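Local coordinates for protein phenylalanine--tRNA ligase beta subunit (Pyrococcus horikoshii, PDB 2CXI) that forms, with the alpha subunit, the tetrameric synthetase that attaches L-phenylalanine to its tRNA at the expense of ATP, this N-terminal fragment carrying the amino acid-editing domain, at residues K98-Y103 against K194-Y199. Sequence-based numbering, arbitrary orientation.
Sequences KDIRPY and KDKQFY
K196 reaches across to D99 and I100, and with I100 it makes up most of this contact. Its CB lies 4.0 Å from CG1 of I100. Its CG faces both branches of the isoleucine, CG1 and CG2. The chain then bends twice, with chi2 -59° and chi3 -67°, and this curl keeps it against I100 while it turns toward D99. K196 CD comes within 4.1 Å of D99 O. CE still touches I100, 3.8 Å from CG1, and lies near the D99 carbonyl. NZ at the tip makes a weak hydrogen bond to D99 O at 2.9 Å. K196 NZ also forms a long salt bridge with D99 OD2, at 3.4 Å. The aspartate and lysine side chains meet at about a right angle. A water accepts a hydrogen bond from NZ and donates a weak one to D99 OD1. The ammonium group is therefore shared among a carbonyl, a carboxylate and a water, at the exposed side of the contact.

I100 supplies the buried, apolar side. Its CD1 lies 3.6 Å from F198 O and 4.1 Å from F198 CB, at the edge of the phenyl ring. CG2 also packs on F198 O, a carbonyl oxygen buried here without a polar partner.

The contact joins two loops of the B3/4 region, the part that probably carries amino acid editing. Segment 98-103 lies in the loop after strand 84-93 and runs into strand 103-110, and segment 194-199 follows helix 184-189 and leads into strand 199-204. I100 also touches P200 at the start of that strand, and NZ of K161 donates a hydrogen bond to K196 O.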
loop_
_atom_site.group_PDB
_atom_site.type_symbol
_atom_site.label_atom_id
_atom_site.label_comp_id
_atom_site.label_asym_id
_atom_site.label_seq_id
_atom_site.Cartn_x
_atom_site.Cartn_y
_atom_site.Cartn_z
ATOM N N LYS A 98 16.119 12.899 17.813
ATOM C CA LYS A 98 15.714 13.406 19.143
ATOM C C LYS A 98 16.672 14.415 19.758
ATOM O O LYS A 98 16.217 15.401 20.343
ATOM C CB LYS A 98 15.428 12.279 20.135
ATOM C CG LYS A 98 14.862 12.737 21.511
ATOM C CD LYS A 98 13.504 13.485 21.385
ATOM C CE LYS A 98 12.917 13.768 22.769
ATOM N NZ LYS A 98 11.744 14.728 22.762
ATOM N N ASP A 99 17.980 14.210 19.581
ATOM C CA ASP A 99 18.972 15.099 20.156
ATOM C C ASP A 99 19.686 15.846 19.044
ATOM O O ASP A 99 20.777 16.380 19.234
ATOM C CB ASP A 99 19.960 14.295 21.031
ATOM C CG ASP A 99 20.763 15.180 21.983
ATOM O OD1 ASP A 99 20.234 16.237 22.451
ATOM O OD2 ASP A 99 21.948 14.888 22.293
ATOM N N ILE A 100 19.062 15.913 17.860
ATOM C CA ILE A 100 19.661 16.622 16.730
ATOM C C ILE A 100 18.754 17.767 16.249
ATOM O O ILE A 100 19.213 18.938 16.123
ATOM C CB ILE A 100 19.993 15.613 15.550
ATOM C CG1 ILE A 100 20.946 14.502 16.035
ATOM C CG2 ILE A 100 20.512 16.363 14.288
ATOM C CD1 ILE A 100 21.120 13.319 15.060
ATOM N N ARG A 101 17.489 17.436 15.967
ATOM C CA ARG A 101 16.466 18.450 15.645
ATOM C C ARG A 101 15.087 17.759 15.769
ATOM O O ARG A 101 14.511 17.317 14.774
ATOM C CB ARG A 101 16.706 19.065 14.256
ATOM C CG ARG A 101 15.850 20.331 13.980
ATOM C CD ARG A 101 16.241 21.097 12.690
ATOM N NE ARG A 101 15.484 22.361 12.626
ATOM C CZ ARG A 101 15.771 23.456 13.330
ATOM N NH1 ARG A 101 14.972 24.522 13.239
ATOM N NH2 ARG A 101 16.854 23.508 14.129
ATOM N N PRO A 102 14.607 17.601 17.016
ATOM C CA PRO A 102 13.622 16.558 17.325
ATOM C C PRO A 102 12.258 16.659 16.646
ATOM O O PRO A 102 11.715 15.609 16.278
ATOM C CB PRO A 102 13.476 16.645 18.862
ATOM C CG PRO A 102 14.002 18.028 19.234
ATOM C CD PRO A 102 15.059 18.320 18.225
ATOM N N TYR A 103 11.705 17.869 16.472
ATOM C CA TYR A 103 10.294 18.019 16.040
ATOM C C TYR A 103 10.140 18.528 14.630
ATOM O O TYR A 103 10.864 19.418 14.222
ATOM C CB TYR A 103 9.494 18.931 16.993
ATOM C CG TYR A 103 9.502 18.378 18.391
ATOM C CD1 TYR A 103 8.759 17.219 18.701
ATOM C CD2 TYR A 103 10.280 18.969 19.403
ATOM C CE1 TYR A 103 8.797 16.674 20.004
ATOM C CE2 TYR A 103 10.317 18.448 20.695
ATOM C CZ TYR A 103 9.574 17.297 20.981
ATOM O OH TYR A 103 9.607 16.789 22.254
ATOM N N LYS A 194 26.446 20.402 12.558
ATOM C CA LYS A 194 27.694 19.793 12.046
ATOM C C LYS A 194 28.420 18.800 12.953
ATOM O O LYS A 194 29.091 17.896 12.447
ATOM C CB LYS A 194 28.680 20.846 11.520
ATOM C CG LYS A 194 29.236 21.805 12.581
ATOM C CD LYS A 194 30.717 22.017 12.343
ATOM C CE LYS A 194 31.348 22.938 13.389
ATOM N NZ LYS A 194 31.133 24.325 12.919
ATOM N N ASP A 195 28.275 18.955 14.271
ATOM C CA ASP A 195 28.956 18.113 15.261
ATOM C C ASP A 195 28.145 16.899 15.704
ATOM O O ASP A 195 28.621 16.121 16.519
ATOM C CB ASP A 195 29.357 18.948 16.472
ATOM C CG ASP A 195 30.349 20.043 16.088
ATOM O OD1 ASP A 195 31.431 19.677 15.567
ATOM O OD2 ASP A 195 30.123 21.271 16.213
ATOM N N LYS A 196 26.951 16.723 15.129
ATOM C CA LYS A 196 26.125 15.537 15.417
ATOM C C LYS A 196 26.530 14.383 14.513
ATOM O O LYS A 196 27.221 14.577 13.509
ATOM C CB LYS A 196 24.642 15.852 15.253
ATOM C CG LYS A 196 24.190 17.123 15.979
ATOM C CD LYS A 196 24.428 17.095 17.509
ATOM C CE LYS A 196 23.576 16.066 18.234
ATOM N NZ LYS A 196 23.671 16.240 19.732
ATOM N N GLN A 197 26.123 13.176 14.885
ATOM C CA GLN A 197 26.472 11.994 14.121
ATOM C C GLN A 197 25.738 11.946 12.779
ATOM O O GLN A 197 26.286 11.452 11.797
ATOM C CB GLN A 197 26.156 10.757 14.942
ATOM C CG GLN A 197 26.853 9.511 14.472
ATOM C CD GLN A 197 26.271 8.277 15.107
ATOM O OE1 GLN A 197 25.533 8.364 16.116
ATOM N NE2 GLN A 197 26.583 7.113 14.525
ATOM N N PHE A 198 24.497 12.451 12.755
ATOM C CA PHE A 198 23.649 12.432 11.551
ATOM C C PHE A 198 23.089 13.835 11.306
ATOM O O PHE A 198 23.016 14.650 12.244
ATOM C CB PHE A 198 22.493 11.442 11.700
ATOM C CG PHE A 198 22.930 10.046 12.034
ATOM C CD1 PHE A 198 23.711 9.313 11.139
ATOM C CD2 PHE A 198 22.575 9.469 13.251
ATOM C CE1 PHE A 198 24.152 8.018 11.468
ATOM C CE2 PHE A 198 22.993 8.162 13.591
ATOM C CZ PHE A 198 23.781 7.438 12.683
ATOM N N TYR A 199 22.741 14.139 10.055
ATOM C CA TYR A 199 22.068 15.430 9.756
ATOM C C TYR A 199 20.602 15.194 9.390
ATOM O O TYR A 199 20.270 14.143 8.807
ATOM C CB TYR A 199 22.776 16.198 8.634
ATOM C CG TYR A 199 24.248 16.479 8.849
ATOM C CD1 TYR A 199 24.787 16.619 10.139
ATOM C CD2 TYR A 199 25.105 16.614 7.751
ATOM C CE1 TYR A 199 26.135 16.882 10.331
ATOM C CE2 TYR A 199 26.454 16.893 7.929
ATOM C CZ TYR A 199 26.962 17.005 9.233
ATOM O OH TYR A 199 28.286 17.291 9.413
HETATM O O HOH W 1 22.168 18.109 21.166
#